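Local atomic coordinates of 33 kDa chaperonin (Thermotoga maritima, PDB entry 1VQ0), a protein that probably acts as a redox-regulated molecular chaperone, protecting heat-unfolded and oxidatively damaged proteins from irreversible aggregation. Residues S89-N101 against E235-R247. Residues are numbered along the deposited sequence; the frame is centred on the assembly and turned at random.
Sequences STSEFTVRGYVAN and ETAEIKYKCDCNR. With ZN (zinc ion), chain C.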
loop_
_atom_site.group_PDB
_atom_site.type_symbol
_atom_site.label_atom_id
_atom_site.label_comp_id
_atom_site.label_asym_id
_atom_site.label_seq_id
_atom_site.Cartn_x
_atom_site.Cartn_y
_atom_site.Cartn_z
ATOM N N SER A 89 10.999 -2.009 13.061
ATOM C CA SER A 89 11.982 -3.023 13.422
ATOM C C SER A 89 12.940 -3.357 12.257
ATOM O O SER A 89 12.677 -3.037 11.100
ATOM C CB SER A 89 11.288 -4.295 13.856
ATOM O OG SER A 89 10.591 -4.876 12.775
ATOM N N THR A 90 14.070 -3.976 12.594
ATOM C CA THR A 90 15.105 -4.282 11.639
ATOM C C THR A 90 15.573 -5.728 11.712
ATOM O O THR A 90 15.332 -6.444 12.692
ATOM C CB THR A 90 16.343 -3.401 11.863
ATOM O OG1 THR A 90 16.961 -3.781 13.085
ATOM C CG2 THR A 90 15.940 -1.973 12.092
ATOM N N SER A 91 16.311 -6.121 10.683
ATOM C CA SER A 91 16.901 -7.440 10.662
ATOM C C SER A 91 17.968 -7.626 11.783
ATOM O O SER A 91 18.231 -8.754 12.180
ATOM C CB SER A 91 17.473 -7.752 9.294
ATOM O OG SER A 91 18.329 -6.727 8.873
ATOM N N GLU A 92 18.505 -6.519 12.322
ATOM C CA GLU A 92 19.474 -6.546 13.433
ATOM C C GLU A 92 18.791 -6.545 14.808
ATOM O O GLU A 92 19.416 -6.229 15.824
ATOM C CB GLU A 92 20.464 -5.358 13.378
ATOM C CG GLU A 92 20.962 -4.940 12.006
ATOM C CD GLU A 92 20.021 -3.918 11.359
ATOM O OE1 GLU A 92 19.805 -2.828 11.972
ATOM O OE2 GLU A 92 19.489 -4.210 10.250
ATOM N N PHE A 93 17.498 -6.864 14.822
ATOM C CA PHE A 93 16.730 -7.059 16.040
ATOM C C PHE A 93 16.618 -5.769 16.870
ATOM O O PHE A 93 16.505 -5.806 18.113
ATOM C CB PHE A 93 17.325 -8.216 16.857
ATOM C CG PHE A 93 17.218 -9.552 16.180
ATOM C CD1 PHE A 93 16.018 -10.237 16.179
ATOM C CD2 PHE A 93 18.306 -10.110 15.523
ATOM C CE1 PHE A 93 15.907 -11.461 15.556
ATOM C CE2 PHE A 93 18.220 -11.365 14.889
ATOM C CZ PHE A 93 17.006 -12.037 14.913
ATOM N N THR A 94 16.646 -4.608 16.199
ATOM C CA THR A 94 16.386 -3.362 16.892
ATOM C C THR A 94 15.017 -2.779 16.536
ATOM O O THR A 94 14.397 -3.162 15.556
ATOM C CB THR A 94 17.503 -2.297 16.656
ATOM O OG1 THR A 94 17.418 -1.772 15.323
ATOM C CG2 THR A 94 18.901 -2.897 16.806
ATOM N N VAL A 95 14.555 -1.855 17.362
ATOM C CA VAL A 95 13.305 -1.169 17.119
ATOM C C VAL A 95 13.410 0.340 17.413
ATOM O O VAL A 95 14.276 0.793 18.127
ATOM C CB VAL A 95 12.099 -1.723 17.917
ATOM C CG1 VAL A 95 11.841 -3.142 17.561
ATOM C CG2 VAL A 95 12.303 -1.607 19.427
ATOM N N ARG A 96 12.486 1.078 16.841
ATOM C CA ARG A 96 12.267 2.445 17.219
ATOM C C ARG A 96 10.849 2.801 16.793
ATOM O O ARG A 96 10.238 2.086 16.026
ATOM C CB ARG A 96 13.301 3.372 16.580
ATOM C CG ARG A 96 13.352 3.299 15.031
ATOM C CD ARG A 96 14.311 4.320 14.432
ATOM N NE ARG A 96 14.265 4.306 12.993
ATOM C CZ ARG A 96 14.949 5.085 12.184
ATOM N NH1 ARG A 96 15.736 6.050 12.668
ATOM N NH2 ARG A 96 14.797 4.936 10.861
ATOM N N GLY A 97 10.358 3.915 17.280
ATOM C CA GLY A 97 8.940 4.229 17.174
ATOM C C GLY A 97 8.542 5.557 17.783
ATOM O O GLY A 97 9.332 6.176 18.483
ATOM N N TYR A 98 7.330 6.003 17.484
ATOM C CA TYR A 98 6.804 7.296 17.947
ATOM C C TYR A 98 5.276 7.352 17.720
ATOM O O TYR A 98 4.713 6.549 16.950
ATOM C CB TYR A 98 7.497 8.458 17.243
ATOM C CG TYR A 98 7.233 8.593 15.725
ATOM C CD1 TYR A 98 8.046 7.975 14.802
ATOM C CD2 TYR A 98 6.188 9.406 15.234
ATOM C CE1 TYR A 98 7.807 8.094 13.406
ATOM C CE2 TYR A 98 5.934 9.537 13.845
ATOM C CZ TYR A 98 6.754 8.856 12.942
ATOM O OH TYR A 98 6.577 8.997 11.574
ATOM N N VAL A 99 4.624 8.291 18.408
ATOM C CA VAL A 99 3.206 8.551 18.218
ATOM C C VAL A 99 3.070 10.015 17.937
ATOM O O VAL A 99 3.936 10.798 18.325
ATOM C CB VAL A 99 2.329 8.196 19.411
ATOM C CG1 VAL A 99 2.408 6.746 19.734
ATOM C CG2 VAL A 99 2.687 9.021 20.658
ATOM N N ALA A 100 1.986 10.398 17.256
ATOM C CA ALA A 100 1.792 11.807 16.911
ATOM C C ALA A 100 1.486 12.647 18.154
ATOM O O ALA A 100 1.957 13.788 18.251
ATOM C CB ALA A 100 0.705 11.964 15.856
ATOM N N ASN A 101 0.791 12.040 19.130
ATOM C CA ASN A 101 0.379 12.704 20.349
ATOM C C ASN A 101 0.828 11.972 21.602
ATOM O O ASN A 101 0.069 11.219 22.173
ATOM C CB ASN A 101 -1.150 12.960 20.367
ATOM C CG ASN A 101 -1.638 13.678 21.680
ATOM O OD1 ASN A 101 -0.834 14.235 22.446
ATOM N ND2 ASN A 101 -2.956 13.647 21.928
ATOM N N GLU A 235 15.687 -20.418 18.825
ATOM C CA GLU A 235 16.706 -19.371 18.774
ATOM C C GLU A 235 16.268 -18.122 19.577
ATOM O O GLU A 235 15.089 -17.849 19.755
ATOM C CB GLU A 235 16.993 -19.001 17.311
ATOM C CG GLU A 235 17.891 -20.009 16.644
ATOM C CD GLU A 235 18.038 -19.829 15.141
ATOM O OE1 GLU A 235 17.061 -20.081 14.365
ATOM O OE2 GLU A 235 19.167 -19.474 14.746
ATOM N N THR A 236 17.255 -17.386 20.062
ATOM C CA THR A 236 17.050 -16.169 20.846
ATOM C C THR A 236 17.806 -14.968 20.290
ATOM O O THR A 236 18.836 -15.096 19.650
ATOM C CB THR A 236 17.504 -16.362 22.313
ATOM O OG1 THR A 236 18.901 -16.613 22.340
ATOM C CG2 THR A 236 16.899 -17.587 22.934
ATOM N N ALA A 237 17.287 -13.783 20.511
ATOM C CA ALA A 237 18.073 -12.599 20.220
ATOM C C ALA A 237 17.690 -11.470 21.178
ATOM O O ALA A 237 16.631 -11.457 21.767
ATOM C CB ALA A 237 17.850 -12.169 18.804
ATOM N N GLU A 238 18.551 -10.487 21.264
ATOM C CA GLU A 238 18.324 -9.306 22.100
ATOM C C GLU A 238 17.654 -8.235 21.272
ATOM O O GLU A 238 18.126 -7.884 20.189
ATOM C CB GLU A 238 19.666 -8.815 22.587
ATOM C CG GLU A 238 19.679 -7.828 23.725
ATOM C CD GLU A 238 21.111 -7.563 24.233
ATOM O OE1 GLU A 238 21.986 -8.461 24.089
ATOM O OE2 GLU A 238 21.344 -6.435 24.777
ATOM N N ILE A 239 16.526 -7.736 21.759
ATOM C CA ILE A 239 15.806 -6.599 21.096
ATOM C C ILE A 239 16.308 -5.328 21.747
ATOM O O ILE A 239 16.361 -5.274 22.990
ATOM C CB ILE A 239 14.262 -6.728 21.258
ATOM C CG1 ILE A 239 13.778 -8.063 20.677
ATOM C CG2 ILE A 239 13.512 -5.551 20.619
ATOM C CD1 ILE A 239 13.911 -8.191 19.167
ATOM N N LYS A 240 16.738 -4.349 20.949
ATOM C CA LYS A 240 17.224 -3.085 21.524
ATOM C C LYS A 240 16.546 -1.927 20.859
ATOM O O LYS A 240 16.310 -1.969 19.653
ATOM C CB LYS A 240 18.752 -2.869 21.327
ATOM C CG LYS A 240 19.705 -4.076 21.465
ATOM C CD LYS A 240 20.483 -4.124 22.743
ATOM C CE LYS A 240 21.944 -3.647 22.615
ATOM N NZ LYS A 240 23.013 -4.732 22.473
ATOM N N TYR A 241 16.227 -0.885 21.651
ATOM C CA TYR A 241 15.802 0.369 21.078
ATOM C C TYR A 241 17.026 0.956 20.368
ATOM O O TYR A 241 18.097 1.085 20.967
ATOM C CB TYR A 241 15.243 1.341 22.145
ATOM C CG TYR A 241 14.328 2.382 21.579
ATOM C CD1 TYR A 241 14.832 3.531 21.028
ATOM C CD2 TYR A 241 12.969 2.156 21.507
ATOM C CE1 TYR A 241 13.994 4.466 20.459
ATOM C CE2 TYR A 241 12.117 3.062 20.932
ATOM C CZ TYR A 241 12.636 4.227 20.418
ATOM O OH TYR A 241 11.792 5.154 19.848
ATOM N N LYS A 242 16.881 1.323 19.099
ATOM C CA LYS A 242 17.979 1.973 18.410
ATOM C C LYS A 242 17.514 2.870 17.276
ATOM O O LYS A 242 16.632 2.516 16.535
ATOM C CB LYS A 242 18.974 0.936 17.883
ATOM C CG LYS A 242 20.395 1.486 17.821
ATOM C CD LYS A 242 21.328 0.560 17.056
ATOM C CE LYS A 242 22.543 1.334 16.529
ATOM N NZ LYS A 242 23.741 0.479 16.579
ATOM N N CYS A 243 18.163 4.031 17.165
ATOM C CA CYS A 243 17.977 4.996 16.107
ATOM C C CYS A 243 19.340 5.240 15.390
ATOM O O CYS A 243 20.356 4.935 15.928
ATOM C CB CYS A 243 17.460 6.297 16.690
ATOM S SG CYS A 243 16.800 7.408 15.464
ATOM N N ASP A 244 19.305 5.741 14.154
ATOM C CA ASP A 244 20.470 5.998 13.342
ATOM C C ASP A 244 20.657 7.512 13.166
ATOM O O ASP A 244 21.478 7.944 12.382
ATOM C CB ASP A 244 20.372 5.312 11.943
ATOM C CG ASP A 244 19.270 5.914 11.061
ATOM O OD1 ASP A 244 18.476 6.686 11.577
ATOM O OD2 ASP A 244 19.108 5.686 9.850
ATOM N N CYS A 245 19.888 8.335 13.860
ATOM C CA CYS A 245 20.166 9.762 13.776
ATOM C C CYS A 245 21.528 10.084 14.411
ATOM O O CYS A 245 22.071 9.344 15.227
ATOM C CB CYS A 245 19.077 10.575 14.444
ATOM S SG CYS A 245 19.054 10.462 16.254
ATOM N N ASN A 246 22.078 11.201 13.960
ATOM C CA ASN A 246 23.305 11.760 14.471
ATOM C C ASN A 246 23.339 13.218 14.018
ATOM O O ASN A 246 22.442 13.694 13.304
ATOM C CB ASN A 246 24.544 11.001 13.998
ATOM C CG ASN A 246 24.732 11.049 12.490
ATOM O OD1 ASN A 246 24.527 12.068 11.851
ATOM N ND2 ASN A 246 25.155 9.939 11.925
ATOM N N ARG A 247 24.353 13.930 14.458
ATOM C CA ARG A 247 24.420 15.372 14.194
ATOM C C ARG A 247 24.646 15.708 12.738
ATOM O O ARG A 247 24.123 16.690 12.250
ATOM C CB ARG A 247 25.537 16.020 15.004
ATOM C CG ARG A 247 25.456 17.519 14.998
ATOM C CD ARG A 247 26.317 18.131 16.034
ATOM N NE ARG A 247 26.228 19.567 16.061
ATOM C CZ ARG A 247 25.356 20.256 16.764
ATOM N NH1 ARG A 247 25.408 21.581 16.715
ATOM N NH2 ARG A 247 24.452 19.637 17.526
HETATM ZN ZN ZN C . 16.927 9.484 16.506
HETATM O O HOH W 1 19.893 -6.017 18.814
HETATM O O HOH W 2 15.541 0.260 15.109
#
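The Y241 ring lies against the backbone of V95–G97, with V95 O over one face and R96 CA making a CH-pi contact on that same face, 4.0 Å from the ring centroid. CG of Y241 stands anti to the backbone N (chi1 -157°), which carries the ring along strand 94-99 until its OH accepts the amide proton of G97 N at 3.2 Å; the hydroxyl is also hydrogen-bonded to W277 O. A phenylalanine in place of Y241 would probably leave the G97 amide and the W277 carbonyl without their shared hydroxyl partner. The same V95 O is part of the parallel pairing: it accepts K242 N at 2.8 Å, while V95 N donates to K240 O. V95 and I239 add apolar packing, and helix 32-42 covers V95 and Y241. This pairing joins strands 94-99 and 235-241 within the large mixed sheet of the Hsp33 fold, just ahead of the zinc site, where C243 and C245 bind the metal with C275 and C278. The extended R96 side chain reaches toward that site: its NH1 makes a weak hydrogen bond to C243 SG at the guanidinium edge and a salt bridge to D244 OD1, 3.0 Å away, whose hydrogen bond is also weak, with guanidinium and carboxylate planes 88° apart. At the opposite end A237 CB sits squarely over the F93 ring, 3.6 Å from its centroid. The side bearing T94, K240 and K242 is looser and wetter: T94 CB rests on K240 O (3.2 Å), and of K242 it meets the root, CB, at 3.8 Å, the lysine ends lead away, and one water links T94 OG1 to K242 O.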